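Local structure of D-hydantoinase (Ralstonia pickettii, 1NFG) at residues A[70-79]-A[405-413]; A[161-169]-A[221-232]. The protein probably hydrolyses the cyclic amide bond of D-hydantoin derivatives stereospecifically, as a metal-dependent hydrolase with two zinc ions in each subunit. All coordinates share one frame; numbering follows the deposited sequence.

Contact 1 of 2, residues A[70-79]-A[405-413]; sequences ADTFATATVA and AMHNAMDYS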
ATOM      1  N   ALA A  70     -39.331  18.078  -0.174  1.00 39.88           N
ATOM      2  CA  ALA A  70     -40.555  17.675   0.502  1.00 38.06           C
ATOM      3  C   ALA A  70     -40.535  18.052   1.983  1.00 37.45           C
ATOM      4  O   ALA A  70     -41.536  18.516   2.522  1.00 37.53           O
ATOM      5  CB  ALA A  70     -40.760  16.177   0.342  1.00 38.29           C
ATOM      6  N   ASP A  71     -39.397  17.846   2.638  1.00 35.50           N
ATOM      7  CA  ASP A  71     -39.271  18.174   4.050  1.00 33.95           C
ATOM      8  C   ASP A  71     -38.860  19.613   4.256  1.00 32.83           C
ATOM      9  O   ASP A  71     -38.222  20.221   3.400  1.00 32.42           O
ATOM     10  CB  ASP A  71     -38.232  17.282   4.747  1.00 34.43           C
ATOM     11  CG  ASP A  71     -38.833  16.026   5.332  1.00 34.97           C
ATOM     12  OD1 ASP A  71     -40.014  16.059   5.738  1.00 36.16           O
ATOM     13  OD2 ASP A  71     -38.118  15.007   5.402  1.00 36.25           O
ATOM     14  N   THR A  72     -39.233  20.147   5.413  1.00 31.90           N
ATOM     15  CA  THR A  72     -38.885  21.506   5.801  1.00 30.29           C
ATOM     16  C   THR A  72     -38.135  21.348   7.112  1.00 28.74           C
ATOM     17  O   THR A  72     -38.040  20.246   7.646  1.00 28.58           O
ATOM     18  CB  THR A  72     -40.136  22.373   6.055  1.00 30.36           C
ATOM     19  OG1 THR A  72     -40.932  21.776   7.089  1.00 31.47           O
ATOM     20  CG2 THR A  72     -40.961  22.502   4.786  1.00 28.16           C
ATOM     21  N   PHE A  73     -37.604  22.441   7.634  1.00 27.62           N
ATOM     22  CA  PHE A  73     -36.885  22.379   8.892  1.00 27.84           C
ATOM     23  C   PHE A  73     -37.789  21.809   9.991  1.00 29.46           C
ATOM     24  O   PHE A  73     -37.316  21.154  10.917  1.00 30.81           O
ATOM     25  CB  PHE A  73     -36.403  23.771   9.268  1.00 26.67           C
ATOM     26  CG  PHE A  73     -34.954  23.830   9.619  1.00 27.34           C
ATOM     27  CD1 PHE A  73     -34.506  23.391  10.859  1.00 28.44           C
ATOM     28  CD2 PHE A  73     -34.030  24.334   8.711  1.00 26.14           C
ATOM     29  CE1 PHE A  73     -33.149  23.457  11.192  1.00 28.55           C
ATOM     30  CE2 PHE A  73     -32.679  24.405   9.028  1.00 26.01           C
ATOM     31  CZ  PHE A  73     -32.235  23.968  10.270  1.00 28.15           C
ATOM     32  N   ALA A  74     -39.093  22.046   9.871  1.00 30.05           N
ATOM     33  CA  ALA A  74     -40.058  21.570  10.855  1.00 29.21           C
ATOM     34  C   ALA A  74     -40.391  20.088  10.719  1.00 29.59           C
ATOM     35  O   ALA A  74     -40.363  19.355  11.703  1.00 31.24           O
ATOM     36  CB  ALA A  74     -41.327  22.390  10.766  1.00 28.57           C
ATOM     37  N   THR A  75     -40.723  19.648   9.510  1.00 28.82           N
ATOM     38  CA  THR A  75     -41.066  18.247   9.284  1.00 28.71           C
ATOM     39  C   THR A  75     -39.892  17.306   9.522  1.00 28.44           C
ATOM     40  O   THR A  75     -40.074  16.181   9.980  1.00 29.69           O
ATOM     41  CB  THR A  75     -41.565  18.006   7.846  1.00 29.38           C
ATOM     42  OG1 THR A  75     -40.606  18.525   6.914  1.00 30.60           O
ATOM     43  CG2 THR A  75     -42.904  18.668   7.626  1.00 28.17           C
ATOM     44  N   ALA A  76     -38.686  17.761   9.202  1.00 27.09           N
ATOM     45  CA  ALA A  76     -37.505  16.923   9.379  1.00 26.09           C
ATOM     46  C   ALA A  76     -37.120  16.764  10.846  1.00 25.13           C
ATOM     47  O   ALA A  76     -36.949  15.639  11.322  1.00 24.34           O
ATOM     48  CB  ALA A  76     -36.328  17.493   8.582  1.00 25.45           C
ATOM     49  N   THR A  77     -36.983  17.885  11.558  1.00 24.02           N
ATOM     50  CA  THR A  77     -36.611  17.846  12.971  1.00 22.00           C
ATOM     51  C   THR A  77     -37.586  17.016  13.794  1.00 21.37           C
ATOM     52  O   THR A  77     -37.199  16.405  14.785  1.00 21.81           O
ATOM     53  CB  THR A  77     -36.524  19.254  13.587  1.00 21.34           C
ATOM     54  OG1 THR A  77     -37.724  19.980  13.296  1.00 20.88           O
ATOM     55  CG2 THR A  77     -35.316  20.002  13.039  1.00 19.67           C
ATOM     56  N   VAL A  78     -38.850  16.985  13.393  1.00 19.63           N
ATOM     57  CA  VAL A  78     -39.812  16.184  14.131  1.00 21.15           C
ATOM     58  C   VAL A  78     -39.471  14.716  13.915  1.00 22.08           C
ATOM     59  O   VAL A  78     -39.487  13.923  14.861  1.00 23.07           O
ATOM     60  CB  VAL A  78     -41.273  16.465  13.674  1.00 21.82           C
ATOM     61  CG1 VAL A  78     -42.228  15.400  14.229  1.00 18.22           C
ATOM     62  CG2 VAL A  78     -41.703  17.840  14.168  1.00 20.12           C
ATOM     63  N   ALA A  79     -39.159  14.358  12.671  1.00 21.92           N
ATOM     64  CA  ALA A  79     -38.799  12.982  12.343  1.00 21.78           C
ATOM     65  C   ALA A  79     -37.508  12.627  13.083  1.00 22.36           C
ATOM     66  O   ALA A  79     -37.362  11.529  13.625  1.00 21.77           O
ATOM     67  CB  ALA A  79     -38.606  12.833  10.843  1.00 20.66           C
ATOM     68  N   ALA A 405     -45.281   4.737   8.947  1.00 29.07           N
ATOM     69  CA  ALA A 405     -45.077   4.907  10.379  1.00 27.86           C
ATOM     70  C   ALA A 405     -44.005   5.944  10.694  1.00 27.88           C
ATOM     71  O   ALA A 405     -43.765   6.267  11.856  1.00 28.46           O
ATOM     72  CB  ALA A 405     -44.719   3.569  11.013  1.00 26.30           C
ATOM     73  N   MET A 406     -43.351   6.467   9.664  1.00 28.64           N
ATOM     74  CA  MET A 406     -42.326   7.479   9.884  1.00 30.44           C
ATOM     75  C   MET A 406     -42.986   8.831  10.142  1.00 31.18           C
ATOM     76  O   MET A 406     -44.202   8.963  10.002  1.00 31.46           O
ATOM     77  CB  MET A 406     -41.371   7.533   8.692  1.00 30.10           C
ATOM     78  CG  MET A 406     -40.574   6.246   8.526  1.00 29.25           C
ATOM     79  SD  MET A 406     -39.766   5.721  10.071  1.00 27.87           S
ATOM     80  CE  MET A 406     -38.302   6.647   9.997  1.00 30.35           C
ATOM     81  N   HIS A 407     -42.199   9.839  10.504  1.00 31.81           N
ATOM     82  CA  HIS A 407     -42.783  11.135  10.840  1.00 32.49           C
ATOM     83  C   HIS A 407     -42.363  12.372  10.042  1.00 33.25           C
ATOM     84  O   HIS A 407     -42.439  13.493  10.554  1.00 34.59           O
ATOM     85  CB  HIS A 407     -42.561  11.393  12.337  1.00 32.46           C
ATOM     86  CG  HIS A 407     -42.983  10.250  13.209  1.00 34.10           C
ATOM     87  ND1 HIS A 407     -42.276   9.068  13.280  1.00 35.35           N
ATOM     88  CD2 HIS A 407     -44.074  10.082  13.993  1.00 34.57           C
ATOM     89  CE1 HIS A 407     -42.915   8.221  14.067  1.00 35.10           C
ATOM     90  NE2 HIS A 407     -44.010   8.811  14.511  1.00 34.76           N
ATOM     91  N   ASN A 408     -41.933  12.192   8.798  1.00 32.84           N
ATOM     92  CA  ASN A 408     -41.536  13.341   7.990  1.00 32.07           C
ATOM     93  C   ASN A 408     -42.522  13.520   6.829  1.00 31.99           C
ATOM     94  O   ASN A 408     -43.580  12.884   6.807  1.00 32.58           O
ATOM     95  CB  ASN A 408     -40.096  13.171   7.485  1.00 31.76           C
ATOM     96  CG  ASN A 408     -39.985  12.203   6.325  1.00 30.58           C
ATOM     97  OD1 ASN A 408     -40.699  11.199   6.258  1.00 29.00           O
ATOM     98  ND2 ASN A 408     -39.072  12.492   5.409  1.00 29.08           N
ATOM     99  N   ALA A 409     -42.186  14.375   5.871  1.00 31.18           N
ATOM    100  CA  ALA A 409     -43.085  14.634   4.750  1.00 31.85           C
ATOM    101  C   ALA A 409     -42.791  13.866   3.453  1.00 33.31           C
ATOM    102  O   ALA A 409     -43.319  14.220   2.395  1.00 34.44           O
ATOM    103  CB  ALA A 409     -43.116  16.131   4.467  1.00 29.26           C
ATOM    104  N   MET A 410     -41.973  12.816   3.528  1.00 33.32           N
ATOM    105  CA  MET A 410     -41.620  12.032   2.343  1.00 33.30           C
ATOM    106  C   MET A 410     -42.625  10.952   1.967  1.00 33.62           C
ATOM    107  O   MET A 410     -43.435  10.530   2.790  1.00 34.14           O
ATOM    108  CB  MET A 410     -40.245  11.394   2.526  1.00 33.88           C
ATOM    109  CG  MET A 410     -39.101  12.336   2.218  1.00 35.67           C
ATOM    110  SD  MET A 410     -39.131  12.851   0.492  1.00 35.62           S
ATOM    111  CE  MET A 410     -38.355  11.446  -0.284  1.00 36.39           C
ATOM    112  N   ASP A 411     -42.563  10.504   0.714  1.00 34.14           N
ATOM    113  CA  ASP A 411     -43.473   9.468   0.232  1.00 34.41           C
ATOM    114  C   ASP A 411     -42.855   8.071   0.207  1.00 33.77           C
ATOM    115  O   ASP A 411     -43.437   7.137  -0.344  1.00 33.08           O
ATOM    116  CB  ASP A 411     -44.019   9.839  -1.153  1.00 36.24           C
ATOM    117  CG  ASP A 411     -42.927  10.056  -2.184  1.00 39.77           C
ATOM    118  OD1 ASP A 411     -41.846  10.572  -1.818  1.00 40.75           O
ATOM    119  OD2 ASP A 411     -43.162   9.726  -3.369  1.00 40.58           O
ATOM    120  N   TYR A 412     -41.676   7.930   0.811  1.00 33.45           N
ATOM    121  CA  TYR A 412     -41.008   6.633   0.895  1.00 32.93           C
ATOM    122  C   TYR A 412     -39.842   6.660   1.880  1.00 32.48           C
ATOM    123  O   TYR A 412     -39.378   7.727   2.290  1.00 32.36           O
ATOM    124  CB  TYR A 412     -40.499   6.169  -0.481  1.00 32.03           C
ATOM    125  CG  TYR A 412     -39.198   6.801  -0.935  1.00 31.76           C
ATOM    126  CD1 TYR A 412     -39.182   8.044  -1.570  1.00 32.81           C
ATOM    127  CD2 TYR A 412     -37.979   6.155  -0.727  1.00 32.22           C
ATOM    128  CE1 TYR A 412     -37.980   8.628  -1.989  1.00 32.45           C
ATOM    129  CE2 TYR A 412     -36.773   6.729  -1.137  1.00 32.42           C
ATOM    130  CZ  TYR A 412     -36.780   7.964  -1.768  1.00 33.34           C
ATOM    131  OH  TYR A 412     -35.589   8.530  -2.172  1.00 32.28           O
ATOM    132  N   SER A 413     -39.388   5.469   2.264  1.00 32.52           N
ATOM    133  CA  SER A 413     -38.255   5.317   3.172  1.00 31.72           C
ATOM    134  C   SER A 413     -37.163   4.517   2.466  1.00 31.07           C
ATOM    135  O   SER A 413     -37.457   3.590   1.704  1.00 29.81           O
ATOM    136  CB  SER A 413     -38.669   4.581   4.443  1.00 31.11           C
ATOM    137  OG  SER A 413     -37.530   4.314   5.243  1.00 30.87           O
TER
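Asp-71 OD2 is gripped by two donors, the amide of Asn-408 across the contact and the imidazole NE2 of His-314, which follows the zinc ligand Asp-313 in the sequence. The Asn-408 ND2 to Asp-71 OD2 bond is 2.7 Å long and fairly straight (157°). It reaches the syn side of the oxygen, somewhat out of the carboxylate plane, and the two flat groups are turned 58° against each other. The second oxygen serves the backbone: Ala-409 N lies 2.8 Å from Asp-71 OD1, also on the syn side. One carboxylate thus takes a side-chain and a main-chain donor from consecutive residues, which restrains its rotation and holds the loop at Asn-408 and Ala-409 against it. With CG between its own backbone N and carbonyl carbon (chi1 77°), Asn-408 crosses the Asp-71 side chain at about a right angle and presents ND2 to it. Its OD1 accepts from Gln-403 NE2 and, weakly, from Met-410 N, consistent with ND2, not OD1, being turned to the acid. Apolar atoms fill in on either side of this polar centre. The methyl of Ala-70 touches Met-410 SD at 3.7 Å, and that of Ala-79 meets Asn-408 CB at the same distance, while Ala-409 CB rests 4.1 Å from Thr-75 CG2. Asp-71 directly precedes a capping box, in which Thr-75 N donates to Thr-72 OG1 (3.2 Å) and Thr-72 N to Thr-75 OG1 (2.6 Å). The acid therefore ties the loop to the start of a helix. In sequence that helix, 73-82, falls between strands 48-58 and 85-93, which pair in parallel, as expected in a TIM barrel; Phe-73 packs on helix 100-111. Residues 405-413 lie in the connection from strand 390-400, an antiparallel partner of 48-58, to strand 419-429.

Contact 2 of 2, residues A[161-169]-A[221-232]; sequences DVTLLKTLD and RALALAEIVNAP
Leu-225 pushes its side chain into a hole on helix 161-174 formed by Asp-161, Leu-164, Leu-165 and Leu-168, a single knob-into-hole contact between helices whose local axes approach to 9.6 Å and cross at -47°. Two walls of the hole meet the knob differently. Leu-164 extends with CG opposite its backbone N (chi1 -178°), which carries CD2 across to Leu-225 CD2 at 3.8 Å and on towards Ala-222. Leu-165 instead sets CG opposite its carbonyl carbon, lies at about a right angle to Leu-225, and brings its branch point to 3.9 Å from Leu-225 CG. One turn further on, Val-229 divides its two methyls: CG2 lies against Leu-165 CD2 (3.5 Å) and Leu-168 CB, whereas CG1 faces the main chain at Asp-169 N. Leu-168 also leans over the backbone of Ala-226, CG to CA 4.1 Å, and its CD1 reaches the methyl of Ala-231. A Schellman motif with Asn-230 as its C-prime residue turns the chain there, returning Ala-231 to the interface. At the other end a salt bridge closes the apolar row. The Arg-221 chain bends at chi2 and chi3, and its NH1 approaches the syn lone pair of Asp-161 OD1 at 2.8 Å, edge-on in the guanidinium plane but with a bent N-H angle of 137°. Arg-221 NH2 pairs with Glu-217 of the same chain, whereas Asp-161 OD2 and Asp-169 OD2 bond to Asn-184 and Tyr-190 of the second subunit, so both ends of segment 161-169 reach the subunit interface. Inward, Leu-164 and Leu-168 rest on Val-178 of strand 178-180, and Ala-222 and Ala-226 on Ile-233 of the adjacent parallel strand 233-235, placing both helices on the outside of the TIM barrel.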
ATOM      1  N   ASP A 161      -9.499  23.680  -7.071  1.00 23.57           N
ATOM      2  CA  ASP A 161      -8.409  23.533  -6.119  1.00 24.07           C
ATOM      3  C   ASP A 161      -7.985  24.888  -5.564  1.00 24.40           C
ATOM      4  O   ASP A 161      -7.613  24.996  -4.390  1.00 24.61           O
ATOM      5  CB  ASP A 161      -7.198  22.830  -6.765  1.00 22.75           C
ATOM      6  CG  ASP A 161      -7.525  21.424  -7.272  1.00 23.19           C
ATOM      7  OD1 ASP A 161      -8.599  20.874  -6.929  1.00 20.59           O
ATOM      8  OD2 ASP A 161      -6.696  20.860  -8.017  1.00 24.55           O
ATOM      9  N   VAL A 162      -8.034  25.920  -6.408  1.00 24.18           N
ATOM     10  CA  VAL A 162      -7.663  27.273  -5.983  1.00 24.32           C
ATOM     11  C   VAL A 162      -8.586  27.708  -4.847  1.00 24.83           C
ATOM     12  O   VAL A 162      -8.144  28.281  -3.848  1.00 23.96           O
ATOM     13  CB  VAL A 162      -7.800  28.297  -7.139  1.00 23.36           C
ATOM     14  CG1 VAL A 162      -7.458  29.696  -6.640  1.00 20.32           C
ATOM     15  CG2 VAL A 162      -6.898  27.901  -8.294  1.00 21.72           C
ATOM     16  N   THR A 163      -9.873  27.424  -5.019  1.00 25.03           N
ATOM     17  CA  THR A 163     -10.880  27.759  -4.023  1.00 26.77           C
ATOM     18  C   THR A 163     -10.631  26.955  -2.748  1.00 26.44           C
ATOM     19  O   THR A 163     -10.478  27.526  -1.663  1.00 25.95           O
ATOM     20  CB  THR A 163     -12.291  27.453  -4.561  1.00 27.75           C
ATOM     21  OG1 THR A 163     -12.545  28.273  -5.712  1.00 28.83           O
ATOM     22  CG2 THR A 163     -13.345  27.720  -3.494  1.00 26.63           C
ATOM     23  N   LEU A 164     -10.581  25.631  -2.896  1.00 25.56           N
ATOM     24  CA  LEU A 164     -10.340  24.715  -1.781  1.00 24.73           C
ATOM     25  C   LEU A 164      -9.109  25.132  -0.970  1.00 24.79           C
ATOM     26  O   LEU A 164      -9.132  25.137   0.263  1.00 24.39           O
ATOM     27  CB  LEU A 164     -10.172  23.287  -2.315  1.00 23.85           C
ATOM     28  CG  LEU A 164      -9.942  22.141  -1.324  1.00 23.10           C
ATOM     29  CD1 LEU A 164     -10.896  22.259  -0.145  1.00 25.35           C
ATOM     30  CD2 LEU A 164     -10.143  20.812  -2.045  1.00 21.96           C
ATOM     31  N   LEU A 165      -8.039  25.495  -1.665  1.00 23.95           N
ATOM     32  CA  LEU A 165      -6.823  25.934  -1.001  1.00 24.28           C
ATOM     33  C   LEU A 165      -7.073  27.232  -0.225  1.00 26.03           C
ATOM     34  O   LEU A 165      -6.536  27.420   0.872  1.00 25.76           O
ATOM     35  CB  LEU A 165      -5.719  26.143  -2.038  1.00 24.29           C
ATOM     36  CG  LEU A 165      -5.019  24.878  -2.549  1.00 24.33           C
ATOM     37  CD1 LEU A 165      -4.409  25.114  -3.921  1.00 22.15           C
ATOM     38  CD2 LEU A 165      -3.958  24.468  -1.539  1.00 23.10           C
ATOM     39  N   LYS A 166      -7.880  28.128  -0.790  1.00 26.19           N
ATOM     40  CA  LYS A 166      -8.180  29.390  -0.122  1.00 25.73           C
ATOM     41  C   LYS A 166      -9.043  29.125   1.099  1.00 25.30           C
ATOM     42  O   LYS A 166      -8.863  29.755   2.147  1.00 22.66           O
ATOM     43  CB  LYS A 166      -8.889  30.361  -1.077  1.00 28.21           C
ATOM     44  CG  LYS A 166      -7.917  31.126  -1.961  1.00 30.46           C
ATOM     45  CD  LYS A 166      -8.579  32.208  -2.805  1.00 32.51           C
ATOM     46  CE  LYS A 166      -9.312  31.642  -4.007  1.00 33.21           C
ATOM     47  NZ  LYS A 166      -9.616  32.717  -4.995  1.00 32.40           N
ATOM     48  N   THR A 167      -9.976  28.185   0.958  1.00 24.75           N
ATOM     49  CA  THR A 167     -10.859  27.808   2.054  1.00 24.25           C
ATOM     50  C   THR A 167     -10.040  27.122   3.147  1.00 24.71           C
ATOM     51  O   THR A 167     -10.191  27.438   4.325  1.00 24.42           O
ATOM     52  CB  THR A 167     -11.959  26.849   1.578  1.00 24.51           C
ATOM     53  OG1 THR A 167     -12.710  27.470   0.532  1.00 26.17           O
ATOM     54  CG2 THR A 167     -12.901  26.507   2.717  1.00 25.57           C
ATOM     55  N   LEU A 168      -9.171  26.188   2.758  1.00 24.39           N
ATOM     56  CA  LEU A 168      -8.334  25.489   3.732  1.00 24.60           C
ATOM     57  C   LEU A 168      -7.506  26.516   4.489  1.00 25.14           C
ATOM     58  O   LEU A 168      -7.318  26.415   5.705  1.00 25.48           O
ATOM     59  CB  LEU A 168      -7.381  24.492   3.052  1.00 24.07           C
ATOM     60  CG  LEU A 168      -7.666  22.985   2.939  1.00 23.10           C
ATOM     61  CD1 LEU A 168      -8.712  22.559   3.955  1.00 23.42           C
ATOM     62  CD2 LEU A 168      -8.124  22.646   1.546  1.00 22.37           C
ATOM     63  N   ASP A 169      -7.021  27.517   3.765  1.00 25.38           N
ATOM     64  CA  ASP A 169      -6.197  28.550   4.371  1.00 26.69           C
ATOM     65  C   ASP A 169      -6.966  29.418   5.375  1.00 27.03           C
ATOM     66  O   ASP A 169      -6.453  29.729   6.452  1.00 26.60           O
ATOM     67  CB  ASP A 169      -5.572  29.412   3.274  1.00 27.86           C
ATOM     68  CG  ASP A 169      -4.562  30.391   3.816  1.00 30.67           C
ATOM     69  OD1 ASP A 169      -4.980  31.472   4.286  1.00 35.07           O
ATOM     70  OD2 ASP A 169      -3.353  30.076   3.788  1.00 30.47           O
ATOM     71  N   ARG A 221      -7.039  13.988  -3.715  1.00 14.18           N
ATOM     72  CA  ARG A 221      -6.679  15.367  -4.046  1.00 14.09           C
ATOM     73  C   ARG A 221      -6.979  16.314  -2.880  1.00 14.90           C
ATOM     74  O   ARG A 221      -6.123  17.110  -2.465  1.00 13.70           O
ATOM     75  CB  ARG A 221      -7.441  15.799  -5.306  1.00 14.78           C
ATOM     76  CG  ARG A 221      -7.168  17.218  -5.797  1.00 11.62           C
ATOM     77  CD  ARG A 221      -7.221  17.256  -7.322  1.00 12.26           C
ATOM     78  NE  ARG A 221      -8.397  16.576  -7.865  1.00 11.46           N
ATOM     79  CZ  ARG A 221      -9.582  17.155  -8.041  1.00 14.49           C
ATOM     80  NH1 ARG A 221      -9.753  18.440  -7.723  1.00 12.44           N
ATOM     81  NH2 ARG A 221     -10.602  16.449  -8.524  1.00 12.58           N
ATOM     82  N   ALA A 222      -8.194  16.224  -2.348  1.00 14.12           N
ATOM     83  CA  ALA A 222      -8.575  17.073  -1.233  1.00 15.79           C
ATOM     84  C   ALA A 222      -7.576  16.878  -0.088  1.00 16.25           C
ATOM     85  O   ALA A 222      -7.026  17.844   0.447  1.00 17.45           O
ATOM     86  CB  ALA A 222      -9.990  16.732  -0.779  1.00 15.74           C
ATOM     87  N   LEU A 223      -7.324  15.624   0.271  1.00 15.97           N
ATOM     88  CA  LEU A 223      -6.395  15.332   1.357  1.00 15.46           C
ATOM     89  C   LEU A 223      -4.995  15.865   1.061  1.00 15.06           C
ATOM     90  O   LEU A 223      -4.300  16.342   1.964  1.00 14.50           O
ATOM     91  CB  LEU A 223      -6.364  13.822   1.621  1.00 15.05           C
ATOM     92  CG  LEU A 223      -7.707  13.264   2.114  1.00 13.66           C
ATOM     93  CD1 LEU A 223      -7.728  11.749   2.038  1.00 13.54           C
ATOM     94  CD2 LEU A 223      -7.949  13.737   3.525  1.00 11.88           C
ATOM     95  N   ALA A 224      -4.586  15.790  -0.203  1.00 14.56           N
ATOM     96  CA  ALA A 224      -3.275  16.287  -0.612  1.00 14.50           C
ATOM     97  C   ALA A 224      -3.217  17.802  -0.411  1.00 14.56           C
ATOM     98  O   ALA A 224      -2.227  18.348   0.097  1.00 12.10           O
ATOM     99  CB  ALA A 224      -3.022  15.940  -2.070  1.00 14.72           C
ATOM    100  N   LEU A 225      -4.289  18.477  -0.817  1.00 15.52           N
ATOM    101  CA  LEU A 225      -4.379  19.924  -0.669  1.00 16.64           C
ATOM    102  C   LEU A 225      -4.356  20.290   0.811  1.00 16.64           C
ATOM    103  O   LEU A 225      -3.707  21.262   1.214  1.00 15.53           O
ATOM    104  CB  LEU A 225      -5.662  20.442  -1.336  1.00 15.30           C
ATOM    105  CG  LEU A 225      -5.534  21.013  -2.759  1.00 16.14           C
ATOM    106  CD1 LEU A 225      -4.197  20.630  -3.398  1.00 12.49           C
ATOM    107  CD2 LEU A 225      -6.713  20.527  -3.598  1.00 12.39           C
ATOM    108  N   ALA A 226      -5.061  19.507   1.624  1.00 17.44           N
ATOM    109  CA  ALA A 226      -5.080  19.751   3.064  1.00 17.78           C
ATOM    110  C   ALA A 226      -3.648  19.609   3.586  1.00 18.43           C
ATOM    111  O   ALA A 226      -3.199  20.396   4.419  1.00 19.23           O
ATOM    112  CB  ALA A 226      -5.998  18.758   3.752  1.00 16.91           C
ATOM    113  N   GLU A 227      -2.928  18.614   3.077  1.00 17.89           N
ATOM    114  CA  GLU A 227      -1.546  18.390   3.485  1.00 19.56           C
ATOM    115  C   GLU A 227      -0.671  19.593   3.152  1.00 21.18           C
ATOM    116  O   GLU A 227       0.162  20.009   3.965  1.00 22.15           O
ATOM    117  CB  GLU A 227      -0.971  17.155   2.784  1.00 19.67           C
ATOM    118  CG  GLU A 227       0.309  16.640   3.424  1.00 17.54           C
ATOM    119  CD  GLU A 227       0.891  15.436   2.705  1.00 20.56           C
ATOM    120  OE1 GLU A 227       0.121  14.655   2.098  1.00 19.53           O
ATOM    121  OE2 GLU A 227       2.126  15.259   2.764  1.00 21.50           O
ATOM    122  N   ILE A 228      -0.852  20.137   1.946  1.00 22.22           N
ATOM    123  CA  ILE A 228      -0.082  21.295   1.476  1.00 22.35           C
ATOM    124  C   ILE A 228      -0.334  22.520   2.346  1.00 22.28           C
ATOM    125  O   ILE A 228       0.602  23.199   2.766  1.00 21.31           O
ATOM    126  CB  ILE A 228      -0.441  21.662   0.010  1.00 22.57           C
ATOM    127  CG1 ILE A 228      -0.033  20.525  -0.929  1.00 21.75           C
ATOM    128  CG2 ILE A 228       0.250  22.959  -0.393  1.00 20.53           C
ATOM    129  CD1 ILE A 228       1.459  20.314  -1.008  1.00 21.95           C
ATOM    130  N   VAL A 229      -1.603  22.813   2.597  1.00 22.73           N
ATOM    131  CA  VAL A 229      -1.947  23.955   3.429  1.00 24.41           C
ATOM    132  C   VAL A 229      -1.614  23.623   4.874  1.00 24.69           C
ATOM    133  O   VAL A 229      -1.442  24.515   5.702  1.00 25.02           O
ATOM    134  CB  VAL A 229      -3.448  24.293   3.331  1.00 24.30           C
ATOM    135  CG1 VAL A 229      -3.802  25.386   4.319  1.00 23.33           C
ATOM    136  CG2 VAL A 229      -3.783  24.735   1.913  1.00 24.66           C
ATOM    137  N   ASN A 230      -1.503  22.328   5.159  1.00 25.08           N
ATOM    138  CA  ASN A 230      -1.216  21.846   6.505  1.00 24.66           C
ATOM    139  C   ASN A 230      -2.410  22.199   7.386  1.00 22.77           C
ATOM    140  O   ASN A 230      -2.290  22.882   8.402  1.00 21.35           O
ATOM    141  CB  ASN A 230       0.045  22.499   7.061  1.00 26.19           C
ATOM    142  CG  ASN A 230       0.413  21.957   8.424  1.00 29.91           C
ATOM    143  OD1 ASN A 230       1.178  22.578   9.160  1.00 33.08           O
ATOM    144  ND2 ASN A 230      -0.130  20.786   8.770  1.00 30.65           N
ATOM    145  N   ALA A 231      -3.568  21.707   6.977  1.00 21.60           N
ATOM    146  CA  ALA A 231      -4.803  21.980   7.675  1.00 21.27           C
ATOM    147  C   ALA A 231      -5.633  20.728   7.875  1.00 20.79           C
ATOM    148  O   ALA A 231      -5.489  19.747   7.148  1.00 21.16           O
ATOM    149  CB  ALA A 231      -5.611  22.992   6.878  1.00 20.84           C
ATOM    150  N   PRO A 232      -6.513  20.744   8.879  1.00 20.05           N
ATOM    151  CA  PRO A 232      -7.363  19.582   9.127  1.00 19.11           C
ATOM    152  C   PRO A 232      -8.466  19.609   8.081  1.00 18.14           C
ATOM    153  O   PRO A 232      -8.881  20.683   7.649  1.00 18.89           O
ATOM    154  CB  PRO A 232      -7.897  19.845  10.529  1.00 19.28           C
ATOM    155  CG  PRO A 232      -7.982  21.352  10.564  1.00 19.00           C
ATOM    156  CD  PRO A 232      -6.672  21.754   9.943  1.00 18.08           C
TER

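Overall arrangement
From the N terminus the chain passes the zinc ligands His-57 and His-59 before reaching 70-79, where the long loop of contact 1 opens; it closes only at 405-413. Contact 2 lies wholly within that span, opening at 161-169 and closing at 221-232, so the two nest and do not cross. The shorter loop holds His-181, the longer one also Lys-148, His-237 and Asp-313. The centres of the two contacts are about 36 Å apart, on opposite sides of the chain's centre, with nearest atoms about 21 Å from each other. Contact 1 ties an early barrel helix to a late connection between antiparallel strands; contact 2 pairs helices that each precede a barrel strand.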